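Local coordinates for protein thiamine-monophosphate kinase (Stenotrophomonas maltophilia, PDB 6XEP) that probably catalyses the magnesium-dependent transfer of a phosphate from ATP to thiamine monophosphate, giving thiamine diphosphate, the active form of vitamin B1, at residues R67-G72 with F114-D119; A172-L177 with G181-A186; L191-S196 with L256-G261; L250-A255 with D267-G272. One frame throughout, in Å; residues are numbered along the deposited sequence. Where two conformers were deposited one is given.

Contact 1 of 4, residues R67-G72 with F114-D119; sequences RAFDIG and FFALAD
Gly72 and Phe114 bring the two helices close: their CA atoms lie 4.4 Å apart, and Gly72 C comes within 3.7 Å of Phe114 N, so backbone lies almost directly on backbone. Glycine suits this place, because a CB here would point at the partner helix and come tight against Phe114 N. The Phe114 side chain adds a second touch, its CD2 standing 3.7 Å from Gly72 O, with the carbonyl oxygen oblique to the ring. One helical turn away, Phe69 reaches across to a small residue. Its ring is carried on a CG anti to the backbone N (chi1 179°), which swings CZ to 4.0 Å from Ala116 CB; alanine gives the ring a slim, apolar neighbour, met obliquely. Arg67, in the N-cap position, stands just ahead of helix 68-85, whose opening turn is closed by the bond from Ile71 N to Arg67 O. In the next layer, Asp70 forms a salt bridge with Arg203, Asp119 one with Arg23, and the Phe115 ring receives Arg23 in a cation-pi contact. Helices 68-85 and 104-120 thus meet in the PurM-like N-terminal domain beside the four-stranded mixed sheet, where Phe114 also packs on Leu76 and on Val139 of strand 136-145.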
loop_
_atom_site.group_PDB
_atom_site.type_symbol
_atom_site.label_atom_id
_atom_site.label_comp_id
_atom_site.label_asym_id
_atom_site.label_seq_id
_atom_site.Cartn_x
_atom_site.Cartn_y
_atom_site.Cartn_z
ATOM N N ARG A 67 -20.120 -7.470 -6.220
ATOM C CA ARG A 67 -20.138 -6.414 -7.231
ATOM C C ARG A 67 -19.054 -5.372 -6.973
ATOM O O ARG A 67 -18.602 -5.172 -5.846
ATOM C CB ARG A 67 -21.508 -5.732 -7.263
ATOM C CG ARG A 67 -22.652 -6.651 -7.702
ATOM C CD ARG A 67 -22.573 -7.002 -9.151
ATOM N NE ARG A 67 -22.798 -5.824 -9.989
ATOM C CZ ARG A 67 -23.999 -5.369 -10.325
ATOM N NH1 ARG A 67 -25.096 -5.990 -9.898
ATOM N NH2 ARG A 67 -24.104 -4.292 -11.090
ATOM N N ALA A 68 -18.645 -4.690 -8.048
ATOM C CA ALA A 68 -17.555 -3.712 -7.974
ATOM C C ALA A 68 -17.776 -2.656 -6.887
ATOM O O ALA A 68 -16.852 -2.321 -6.138
ATOM C CB ALA A 68 -17.385 -3.044 -9.345
ATOM N N PHE A 69 -18.984 -2.081 -6.813
ATOM C CA PHE A 69 -19.232 -1.063 -5.787
ATOM C C PHE A 69 -18.934 -1.602 -4.392
ATOM O O PHE A 69 -18.334 -0.914 -3.564
ATOM C CB PHE A 69 -20.684 -0.576 -5.876
ATOM C CG PHE A 69 -21.060 0.466 -4.845
ATOM C CD1 PHE A 69 -21.438 0.100 -3.569
ATOM C CD2 PHE A 69 -21.089 1.804 -5.184
ATOM C CE1 PHE A 69 -21.778 1.051 -2.630
ATOM C CE2 PHE A 69 -21.443 2.772 -4.263
ATOM C CZ PHE A 69 -21.786 2.393 -2.982
ATOM N N ASP A 70 -19.365 -2.823 -4.108
ATOM C CA ASP A 70 -19.174 -3.378 -2.765
ATOM C C ASP A 70 -17.716 -3.708 -2.492
ATOM O O ASP A 70 -17.249 -3.578 -1.353
ATOM C CB ASP A 70 -20.070 -4.605 -2.624
ATOM C CG ASP A 70 -21.520 -4.261 -2.887
ATOM O OD1 ASP A 70 -21.951 -3.192 -2.399
ATOM O OD2 ASP A 70 -22.222 -5.024 -3.595
ATOM N N ILE A 71 -16.982 -4.135 -3.522
ATOM C CA ILE A 71 -15.549 -4.345 -3.368
ATOM C C ILE A 71 -14.857 -3.027 -3.050
ATOM O O ILE A 71 -13.979 -2.964 -2.182
ATOM C CB ILE A 71 -14.964 -4.999 -4.635
ATOM C CG1 ILE A 71 -15.573 -6.382 -4.841
ATOM C CG2 ILE A 71 -13.461 -5.136 -4.502
ATOM C CD1 ILE A 71 -15.188 -6.995 -6.186
ATOM N N GLY A 72 -15.236 -1.954 -3.750
ATOM C CA GLY A 72 -14.645 -0.654 -3.469
ATOM C C GLY A 72 -14.933 -0.171 -2.062
ATOM O O GLY A 72 -14.032 0.303 -1.355
ATOM N N PHE A 114 -15.835 3.123 -3.392
ATOM C CA PHE A 114 -14.687 3.671 -2.686
ATOM C C PHE A 114 -14.962 5.101 -2.228
ATOM O O PHE A 114 -14.819 5.425 -1.040
ATOM C CB PHE A 114 -13.459 3.601 -3.590
ATOM C CG PHE A 114 -12.175 3.853 -2.866
ATOM C CD1 PHE A 114 -11.710 5.137 -2.705
ATOM C CD2 PHE A 114 -11.446 2.804 -2.334
ATOM C CE1 PHE A 114 -10.534 5.379 -2.018
ATOM C CE2 PHE A 114 -10.272 3.045 -1.656
ATOM C CZ PHE A 114 -9.823 4.331 -1.505
ATOM N N PHE A 115 -15.372 5.970 -3.162
ATOM C CA PHE A 115 -15.597 7.366 -2.819
ATOM C C PHE A 115 -16.843 7.541 -1.978
ATOM O O PHE A 115 -16.895 8.460 -1.158
ATOM C CB PHE A 115 -15.710 8.235 -4.079
ATOM C CG PHE A 115 -14.430 8.338 -4.855
ATOM C CD1 PHE A 115 -13.273 8.823 -4.253
ATOM C CD2 PHE A 115 -14.379 7.934 -6.186
ATOM C CE1 PHE A 115 -12.084 8.926 -4.978
ATOM C CE2 PHE A 115 -13.199 8.044 -6.921
ATOM C CZ PHE A 115 -12.048 8.535 -6.310
ATOM N N ALA A 116 -17.859 6.692 -2.160
ATOM C CA ALA A 116 -19.033 6.815 -1.300
ATOM C C ALA A 116 -18.631 6.737 0.163
ATOM O O ALA A 116 -19.087 7.539 0.984
ATOM C CB ALA A 116 -20.073 5.741 -1.622
ATOM N N LEU A 117 -17.760 5.785 0.507
ATOM C CA LEU A 117 -17.293 5.666 1.887
ATOM C C LEU A 117 -16.202 6.685 2.215
ATOM O O LEU A 117 -16.228 7.296 3.285
ATOM C CB LEU A 117 -16.789 4.245 2.140
ATOM C CG LEU A 117 -16.225 3.992 3.530
ATOM C CD1 LEU A 117 -17.272 4.236 4.599
ATOM C CD2 LEU A 117 -15.681 2.556 3.595
ATOM N N ALA A 118 -15.247 6.887 1.302
ATOM C CA ALA A 118 -14.139 7.800 1.564
ATOM C C ALA A 118 -14.629 9.207 1.870
ATOM O O ALA A 118 -14.105 9.865 2.779
ATOM C CB ALA A 118 -13.188 7.835 0.366
ATOM N N ASP A 119 -15.618 9.696 1.109
ATOM C CA ASP A 119 -16.133 11.045 1.321
ATOM C C ASP A 119 -16.732 11.216 2.708
ATOM O O ASP A 119 -16.674 12.311 3.277
ATOM C CB ASP A 119 -17.192 11.390 0.265
ATOM C CG ASP A 119 -16.599 11.507 -1.125
ATOM O OD1 ASP A 119 -15.353 11.408 -1.243
ATOM O OD2 ASP A 119 -17.374 11.699 -2.091
#

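Contact 2 of 4, residues A172-L177 with G181-A186; sequences AGALRL and GALNLA. With EDO (1,2-ethanediol), chain B.
Leu177 O and Ala182 N form the one clear hydrogen bond between 172-177 and 181-186, 2.8 Å long with an N-H...O angle of 159°. It is one of two bonds back into the last helical turn that make up a Schellman motif. Gly181 makes the turn with a positive phi of 88°; at these backbone angles a CB would be jammed against the preceding carbonyl oxygen, so glycine is called for.

The apolar contacts follow from that reversal. Leu183 returns over the helix: its CB lies 3.9 Å from Leu177 CB, and its CD2 branch settles 3.8 Å from Ala174 CB. With CG anti to the backbone N (chi1 176°), the leucine reaches back along the helix toward Ala174, whose small methyl lets the branch come close. Ala182 adds a lighter touch, its CB 4.2 Å from Leu177 CD2.

Polar bonds continue beyond the turn. Asn184 OD1 accepts from Ala186 N at 2.9 Å, an Asx turn suited to asparagine's short amide, although the donor sits above the carbonyl plane. An ethanediol, probably from the crystallisation liquor, bridges Ala182 O and Asn184 N, the latter bond being almost straight.

Helix 192-202 packs against the same apolar patch, Leu197 meeting both Ala174 and Leu177, and Leu201 meeting Ala174 and Leu185. On another side of helix 170-179, Arg176 forms a salt bridge with Asp267 of helix 262-271, so the turn lies where three helices of the C-terminal domain converge.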
loop_
_atom_site.group_PDB
_atom_site.type_symbol
_atom_site.label_atom_id
_atom_site.label_comp_id
_atom_site.label_asym_id
_atom_site.label_seq_id
_atom_site.Cartn_x
_atom_site.Cartn_y
_atom_site.Cartn_z
ATOM N N ALA A 172 -21.058 -12.784 9.277
ATOM C CA ALA A 172 -20.910 -14.233 9.322
ATOM C C ALA A 172 -22.222 -14.922 8.991
ATOM O O ALA A 172 -22.232 -15.950 8.311
ATOM C CB ALA A 172 -20.422 -14.681 10.701
ATOM N N GLY A 173 -23.337 -14.376 9.478
ATOM C CA GLY A 173 -24.640 -14.932 9.134
ATOM C C GLY A 173 -24.927 -14.884 7.648
ATOM O O GLY A 173 -25.385 -15.868 7.060
ATOM N N ALA A 174 -24.681 -13.729 7.016
ATOM C CA ALA A 174 -24.844 -13.649 5.565
ATOM C C ALA A 174 -23.950 -14.661 4.853
ATOM O O ALA A 174 -24.382 -15.309 3.892
ATOM C CB ALA A 174 -24.535 -12.236 5.069
ATOM N N LEU A 175 -22.692 -14.790 5.294
ATOM C CA LEU A 175 -21.780 -15.750 4.670
ATOM C C LEU A 175 -22.313 -17.172 4.792
ATOM O O LEU A 175 -22.287 -17.943 3.823
ATOM C CB LEU A 175 -20.387 -15.641 5.299
ATOM C CG LEU A 175 -19.225 -16.318 4.555
ATOM C CD1 LEU A 175 -18.996 -15.637 3.200
ATOM C CD2 LEU A 175 -17.942 -16.320 5.384
ATOM N N ARG A 176 -22.830 -17.532 5.970
ATOM C CA ARG A 176 -23.391 -18.870 6.154
ATOM C C ARG A 176 -24.594 -19.099 5.246
ATOM O O ARG A 176 -24.720 -20.160 4.617
ATOM C CB ARG A 176 -23.787 -19.075 7.616
ATOM C CG ARG A 176 -22.682 -19.534 8.539
ATOM C CD ARG A 176 -23.211 -19.500 9.958
ATOM N NE ARG A 176 -22.259 -19.960 10.958
ATOM C CZ ARG A 176 -22.438 -21.051 11.689
ATOM N NH1 ARG A 176 -23.527 -21.789 11.513
ATOM N NH2 ARG A 176 -21.532 -21.406 12.590
ATOM N N LEU A 177 -25.522 -18.141 5.209
ATOM C CA LEU A 177 -26.672 -18.282 4.317
ATOM C C LEU A 177 -26.230 -18.410 2.867
ATOM O O LEU A 177 -26.767 -19.231 2.116
ATOM C CB LEU A 177 -27.628 -17.101 4.485
ATOM C CG LEU A 177 -28.310 -17.041 5.850
ATOM C CD1 LEU A 177 -28.975 -15.682 6.017
ATOM C CD2 LEU A 177 -29.335 -18.154 5.995
ATOM N N GLY A 181 -26.609 -21.742 0.234
ATOM C CA GLY A 181 -27.391 -21.557 -0.972
ATOM C C GLY A 181 -28.627 -20.708 -0.800
ATOM O O GLY A 181 -29.485 -20.692 -1.691
ATOM N N ALA A 182 -28.746 -19.993 0.320
ATOM C CA ALA A 182 -29.972 -19.272 0.647
ATOM C C ALA A 182 -29.884 -17.770 0.415
ATOM O O ALA A 182 -30.893 -17.079 0.601
ATOM C CB ALA A 182 -30.363 -19.527 2.109
ATOM N N LEU A 183 -28.722 -17.239 0.030
ATOM C CA LEU A 183 -28.562 -15.799 -0.145
ATOM C C LEU A 183 -27.688 -15.503 -1.359
ATOM O O LEU A 183 -26.521 -15.899 -1.398
ATOM C CB LEU A 183 -27.959 -15.154 1.109
ATOM C CG LEU A 183 -27.639 -13.651 1.069
ATOM C CD1 LEU A 183 -28.878 -12.783 0.865
ATOM C CD2 LEU A 183 -26.924 -13.239 2.346
ATOM N N ASN A 184 -28.244 -14.777 -2.326
ATOM C CA ASN A 184 -27.471 -14.262 -3.452
ATOM C C ASN A 184 -26.796 -12.960 -3.037
ATOM O O ASN A 184 -27.461 -12.036 -2.576
ATOM C CB ASN A 184 -28.396 -14.015 -4.650
ATOM C CG ASN A 184 -27.641 -13.639 -5.925
ATOM O OD1 ASN A 184 -26.449 -13.345 -5.903
ATOM N ND2 ASN A 184 -28.352 -13.653 -7.055
ATOM N N LEU A 185 -25.479 -12.873 -3.218
ATOM C CA LEU A 185 -24.771 -11.664 -2.811
ATOM C C LEU A 185 -24.680 -10.608 -3.907
ATOM O O LEU A 185 -24.424 -9.437 -3.599
ATOM C CB LEU A 185 -23.347 -12.012 -2.339
ATOM C CG LEU A 185 -23.229 -12.968 -1.151
ATOM C CD1 LEU A 185 -21.780 -13.332 -0.920
ATOM C CD2 LEU A 185 -23.819 -12.390 0.119
ATOM N N ALA A 186 -24.863 -10.987 -5.173
ATOM C CA ALA A 186 -24.634 -10.084 -6.293
ATOM C C ALA A 186 -25.806 -9.157 -6.587
ATOM O O ALA A 186 -25.645 -8.209 -7.364
ATOM C CB ALA A 186 -24.317 -10.884 -7.559
HETATM C C1 EDO B . -31.603 -13.525 -1.070
HETATM O O1 EDO B . -31.161 -14.272 -2.214
HETATM C C2 EDO B . -33.013 -13.928 -0.648
HETATM O O2 EDO B . -33.014 -15.292 -0.200
#

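Contact 3 of 4, residues L191-S196 with L256-G261; sequences LADYES and LRELLG. With EDO (1,2-ethanediol), chain C.
Leu259 lays one methyl squarely on the Tyr194 ring: CD1 sits 3.6 Å from the ring centroid and only 7° off its normal, a well-centred CH-pi contact. The other branch, CD2, leans toward the hydroxyl end of the ring and approaches Tyr194 CE2 at 3.6 Å. Leucine suits the place because its fork can cover the centre and one side of a ring at once. Tyr194 carries CG anti to its carbonyl carbon (chi1 -74°), which brings the ring beneath the leucine although the CB itself does not aim at the other helix. Asp193 does point across, its CB 3.8 Å from Leu259 CD1, while OD2 meets the aliphatic CG of Glu258 at 3.5 Å. The two carboxylates keep apart, Asp193 OD2 being 5.0 Å from Glu258 OE2, since the glutamate bends away. Ethanediol, probably from the crystallisation liquor, grips Asp193 twice, accepting from its backbone N and donating to OD2 at 2.7 Å. Leu177 of helix 170-179 touches both Tyr194 and Leu259. The arrangement is a surface helix-helix contact, joining the first turn of helix 192-202 to the last turn of helix 254-259 within the PurM-like C-terminal domain, away from the predicted binding sites.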
loop_
_atom_site.group_PDB
_atom_site.type_symbol
_atom_site.label_atom_id
_atom_site.label_comp_id
_atom_site.label_asym_id
_atom_site.label_seq_id
_atom_site.Cartn_x
_atom_site.Cartn_y
_atom_site.Cartn_z
ATOM N N LEU A 191 -36.376 -8.853 0.432
ATOM C CA LEU A 191 -36.647 -9.459 1.734
ATOM C C LEU A 191 -35.762 -8.778 2.764
ATOM O O LEU A 191 -34.548 -8.999 2.782
ATOM C CB LEU A 191 -36.381 -10.964 1.712
ATOM C CG LEU A 191 -37.166 -11.787 0.688
ATOM C CD1 LEU A 191 -36.766 -13.257 0.757
ATOM C CD2 LEU A 191 -38.643 -11.640 0.928
ATOM N N ALA A 192 -36.378 -8.006 3.665
ATOM C CA ALA A 192 -35.631 -7.024 4.449
ATOM C C ALA A 192 -34.544 -7.653 5.310
ATOM O O ALA A 192 -33.443 -7.106 5.391
ATOM C CB ALA A 192 -36.581 -6.213 5.331
ATOM N N ASP A 193 -34.838 -8.772 5.991
ATOM C CA ASP A 193 -33.831 -9.346 6.888
ATOM C C ASP A 193 -32.660 -9.906 6.101
ATOM O O ASP A 193 -31.513 -9.775 6.534
ATOM C CB ASP A 193 -34.412 -10.437 7.781
ATOM C CG ASP A 193 -35.457 -9.908 8.743
ATOM O OD1 ASP A 193 -35.369 -8.721 9.120
ATOM O OD2 ASP A 193 -36.368 -10.677 9.104
ATOM N N TYR A 194 -32.922 -10.541 4.947
ATOM C CA TYR A 194 -31.804 -11.015 4.133
ATOM C C TYR A 194 -30.973 -9.852 3.628
ATOM O O TYR A 194 -29.736 -9.909 3.629
ATOM C CB TYR A 194 -32.299 -11.843 2.951
ATOM C CG TYR A 194 -32.791 -13.209 3.340
ATOM C CD1 TYR A 194 -31.939 -14.310 3.308
ATOM C CD2 TYR A 194 -34.108 -13.404 3.741
ATOM C CE1 TYR A 194 -32.388 -15.570 3.671
ATOM C CE2 TYR A 194 -34.559 -14.665 4.110
ATOM C CZ TYR A 194 -33.695 -15.738 4.067
ATOM O OH TYR A 194 -34.144 -16.986 4.431
ATOM N N GLU A 195 -31.635 -8.787 3.185
ATOM C CA GLU A 195 -30.897 -7.651 2.654
ATOM C C GLU A 195 -30.051 -6.988 3.739
ATOM O O GLU A 195 -28.936 -6.526 3.459
ATOM C CB GLU A 195 -31.881 -6.672 1.997
ATOM C CG GLU A 195 -31.234 -5.436 1.416
ATOM C CD GLU A 195 -30.386 -5.713 0.178
ATOM O OE1 GLU A 195 -30.303 -6.875 -0.283
ATOM O OE2 GLU A 195 -29.791 -4.743 -0.333
ATOM N N SER A 196 -30.549 -6.946 4.981
ATOM C CA SER A 196 -29.776 -6.371 6.077
ATOM C C SER A 196 -28.483 -7.144 6.289
ATOM O O SER A 196 -27.401 -6.553 6.381
ATOM C CB SER A 196 -30.600 -6.359 7.369
ATOM O OG SER A 196 -31.779 -5.573 7.253
ATOM N N LEU A 256 -30.292 -11.260 12.148
ATOM C CA LEU A 256 -29.500 -12.424 12.524
ATOM C C LEU A 256 -30.317 -13.353 13.406
ATOM O O LEU A 256 -30.354 -14.563 13.176
ATOM C CB LEU A 256 -28.215 -11.986 13.224
ATOM C CG LEU A 256 -27.247 -13.143 13.519
ATOM C CD1 LEU A 256 -26.855 -13.835 12.214
ATOM C CD2 LEU A 256 -25.996 -12.683 14.261
ATOM N N ARG A 257 -31.023 -12.795 14.385
ATOM C CA ARG A 257 -31.857 -13.639 15.232
ATOM C C ARG A 257 -32.994 -14.280 14.437
ATOM O O ARG A 257 -33.363 -15.429 14.705
ATOM C CB ARG A 257 -32.398 -12.819 16.405
ATOM C CG ARG A 257 -32.405 -13.588 17.706
ATOM C CD ARG A 257 -33.031 -12.796 18.839
ATOM N NE ARG A 257 -32.105 -11.917 19.560
ATOM C CZ ARG A 257 -31.203 -12.329 20.452
ATOM N NH1 ARG A 257 -31.050 -13.622 20.711
ATOM N NH2 ARG A 257 -30.434 -11.449 21.072
ATOM N N GLU A 258 -33.529 -13.575 13.431
ATOM C CA GLU A 258 -34.663 -14.101 12.678
ATOM C C GLU A 258 -34.258 -15.209 11.709
ATOM O O GLU A 258 -35.022 -16.159 11.508
ATOM C CB GLU A 258 -35.355 -12.973 11.917
ATOM C CG GLU A 258 -36.716 -13.337 11.398
ATOM C CD GLU A 258 -37.768 -13.370 12.495
ATOM O OE1 GLU A 258 -38.795 -14.054 12.312
ATOM O OE2 GLU A 258 -37.568 -12.707 13.540
ATOM N N LEU A 259 -33.075 -15.113 11.096
ATOM C CA LEU A 259 -32.730 -15.978 9.974
ATOM C C LEU A 259 -31.806 -17.128 10.343
ATOM O O LEU A 259 -31.703 -18.089 9.570
ATOM C CB LEU A 259 -32.077 -15.159 8.855
ATOM C CG LEU A 259 -32.986 -14.136 8.170
ATOM C CD1 LEU A 259 -32.243 -13.426 7.048
ATOM C CD2 LEU A 259 -34.274 -14.790 7.669
ATOM N N LEU A 260 -31.116 -17.048 11.477
ATOM C CA LEU A 260 -30.243 -18.122 11.932
ATOM C C LEU A 260 -30.781 -18.679 13.238
ATOM O O LEU A 260 -31.391 -17.960 14.037
ATOM C CB LEU A 260 -28.789 -17.640 12.122
ATOM C CG LEU A 260 -27.921 -17.568 10.860
ATOM C CD1 LEU A 260 -28.382 -16.457 9.919
ATOM C CD2 LEU A 260 -26.462 -17.398 11.232
ATOM N N GLY A 261 -30.566 -19.970 13.445
ATOM C CA GLY A 261 -30.971 -20.586 14.693
ATOM C C GLY A 261 -30.192 -20.027 15.868
ATOM O O GLY A 261 -29.184 -19.345 15.729
HETATM C C1 EDO C . -36.906 -11.267 5.400
HETATM O O1 EDO C . -37.381 -10.048 6.008
HETATM C C2 EDO C . -37.567 -12.501 6.016
HETATM O O2 EDO C . -37.300 -12.614 7.426
#

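Contact 4 of 4, residues L250-A255 with D267-G272; sequences LPISHA and DCALRG
The extended chain of 250-253 runs past the last turn of helix 262-271, closest at Ile252 and Ala269, whose CA atoms are 7.0 Å apart. At that separation side chains fill the gap. Leu250 points at the helix and does most of the touching through one methyl: CD1 lies 3.6 Å from Leu270 CD2 and 3.9 Å from Ala269 CB. The two leucines cross at about a right angle and touch through one methyl of each. Leu270 sets off along the flank of its helix, yet with CG anti to the carbonyl carbon (chi1 -75°) its end turns in to meet Leu250. Ala269, the residue facing the chain, offers only a methyl, which lets Ile252 approach as well; CG1 of the isoleucine is 4.1 Å from Ala269 CB. A beta-branched residue is at home in this extended backbone.

Polar groups work at the margins. Ser253 is the N-cap of helix 254-259, its OG taking the backbone N of Leu256 and also bonding Asp170. On helix 262-271, Arg271 NH1 reaches back one turn to Asp267 OD1, a salt bridge of 2.8 Å. Leu228 and Ile304 also touch Leu250, tying the cluster to helix 228-239 and strand 301-308.

The chemistry is thus divided: the buried interface is wholly aliphatic and rests on shape and the exclusion of water, whereas the directional bonds lie around it, the Ser253 cap marking the start of helix 254-259 and the ion pair joining two residues of one helical turn.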
loop_
_atom_site.group_PDB
_atom_site.type_symbol
_atom_site.label_atom_id
_atom_site.label_comp_id
_atom_site.label_asym_id
_atom_site.label_seq_id
_atom_site.Cartn_x
_atom_site.Cartn_y
_atom_site.Cartn_z
ATOM N N LEU A 250 -24.709 -10.118 24.278
ATOM C CA LEU A 250 -24.153 -9.689 23.008
ATOM C C LEU A 250 -25.239 -9.026 22.156
ATOM O O LEU A 250 -26.386 -9.490 22.146
ATOM C CB LEU A 250 -23.569 -10.892 22.269
ATOM C CG LEU A 250 -22.364 -11.584 22.911
ATOM C CD1 LEU A 250 -21.930 -12.757 22.042
ATOM C CD2 LEU A 250 -21.227 -10.595 23.108
ATOM N N PRO A 251 -24.919 -7.931 21.435
ATOM C CA PRO A 251 -25.907 -7.283 20.562
ATOM C C PRO A 251 -26.103 -8.080 19.279
ATOM O O PRO A 251 -25.219 -8.145 18.424
ATOM C CB PRO A 251 -25.274 -5.907 20.287
ATOM C CG PRO A 251 -23.810 -6.164 20.379
ATOM C CD PRO A 251 -23.679 -7.145 21.522
ATOM N N ILE A 252 -27.281 -8.670 19.137
ATOM C CA ILE A 252 -27.589 -9.506 17.987
ATOM C C ILE A 252 -28.722 -8.838 17.223
ATOM O O ILE A 252 -29.763 -8.497 17.806
ATOM C CB ILE A 252 -27.924 -10.947 18.426
ATOM C CG1 ILE A 252 -26.642 -11.609 18.945
ATOM C CG2 ILE A 252 -28.499 -11.756 17.271
ATOM C CD1 ILE A 252 -26.822 -12.939 19.615
ATOM N N SER A 253 -28.510 -8.629 15.924
ATOM C CA SER A 253 -29.476 -7.883 15.136
ATOM C C SER A 253 -30.777 -8.661 14.981
ATOM O O SER A 253 -30.835 -9.884 15.155
ATOM C CB SER A 253 -28.908 -7.547 13.759
ATOM O OG SER A 253 -28.833 -8.706 12.950
ATOM N N HIS A 254 -31.839 -7.917 14.661
ATOM C CA HIS A 254 -33.122 -8.534 14.349
ATOM C C HIS A 254 -32.958 -9.604 13.278
ATOM O O HIS A 254 -33.424 -10.740 13.434
ATOM C CB HIS A 254 -34.102 -7.458 13.884
ATOM C CG HIS A 254 -35.459 -7.980 13.545
ATOM N ND1 HIS A 254 -36.433 -8.185 14.498
ATOM C CD2 HIS A 254 -36.012 -8.325 12.357
ATOM C CE1 HIS A 254 -37.528 -8.637 13.912
ATOM N NE2 HIS A 254 -37.297 -8.735 12.614
ATOM N N ALA A 255 -32.279 -9.251 12.185
ATOM C CA ALA A 255 -32.170 -10.158 11.047
ATOM C C ALA A 255 -31.389 -11.415 11.406
ATOM O O ALA A 255 -31.769 -12.523 11.005
ATOM C CB ALA A 255 -31.519 -9.436 9.868
ATOM N N ASP A 267 -22.904 -18.441 17.624
ATOM C CA ASP A 267 -21.558 -18.686 17.131
ATOM C C ASP A 267 -21.096 -17.555 16.222
ATOM O O ASP A 267 -19.934 -17.141 16.280
ATOM C CB ASP A 267 -21.504 -20.014 16.388
ATOM C CG ASP A 267 -20.116 -20.345 15.921
ATOM O OD1 ASP A 267 -19.214 -20.404 16.782
ATOM O OD2 ASP A 267 -19.923 -20.527 14.702
ATOM N N CYS A 268 -21.989 -17.055 15.366
ATOM C CA CYS A 268 -21.642 -15.910 14.529
ATOM C C CYS A 268 -21.272 -14.702 15.373
ATOM O O CYS A 268 -20.324 -13.978 15.054
ATOM C CB CYS A 268 -22.806 -15.558 13.608
ATOM S SG CYS A 268 -23.112 -16.740 12.265
ATOM N N ALA A 269 -22.033 -14.448 16.438
ATOM C CA ALA A 269 -21.774 -13.265 17.252
ATOM C C ALA A 269 -20.446 -13.381 18.000
ATOM O O ALA A 269 -19.741 -12.381 18.173
ATOM C CB ALA A 269 -22.918 -13.053 18.237
ATOM N N LEU A 270 -20.102 -14.595 18.456
ATOM C CA LEU A 270 -18.883 -14.803 19.241
ATOM C C LEU A 270 -17.642 -14.901 18.370
ATOM O O LEU A 270 -16.566 -14.444 18.771
ATOM C CB LEU A 270 -18.997 -16.079 20.074
ATOM C CG LEU A 270 -19.897 -15.978 21.308
ATOM C CD1 LEU A 270 -20.167 -17.367 21.813
ATOM C CD2 LEU A 270 -19.232 -15.106 22.378
ATOM N N ARG A 271 -17.764 -15.526 17.194
ATOM C CA ARG A 271 -16.607 -15.920 16.398
ATOM C C ARG A 271 -16.712 -15.545 14.922
ATOM O O ARG A 271 -15.820 -15.911 14.141
ATOM C CB ARG A 271 -16.388 -17.437 16.514
ATOM C CG ARG A 271 -15.988 -17.882 17.909
ATOM C CD ARG A 271 -15.901 -19.410 18.041
ATOM N NE ARG A 271 -15.993 -19.795 19.447
ATOM C CZ ARG A 271 -17.142 -20.031 20.073
ATOM N NH1 ARG A 271 -18.292 -19.947 19.406
ATOM N NH2 ARG A 271 -17.148 -20.355 21.353
ATOM N N GLY A 272 -17.753 -14.823 14.520
ATOM C CA GLY A 272 -17.947 -14.531 13.105
ATOM C C GLY A 272 -16.931 -13.530 12.586
ATOM O O GLY A 272 -16.530 -12.600 13.284
#

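In the fold
Contact 1 stands alone in the PurM-like N-terminal domain, while contacts 2, 3 and 4 gather in the C-terminal domain, their centres 10 to 15 Å from one another and 20 to 25 Å from that of contact 1. Along the chain contact 1 closes first and contact 2 next; contacts 3 and 4 then interleave, both drawing on helix 254-259. Helices 170-179, 192-202, 254-259 and 262-271 form one continuous cluster, with Cys268 touching Gly173 and Leu260, and Asp193 meeting His254. Contacts 1 and 2 touch where Arg67 CG packs 3.4 Å from Ala186 O, one of the places where the loop of contact 2 reaches the N-terminal domain.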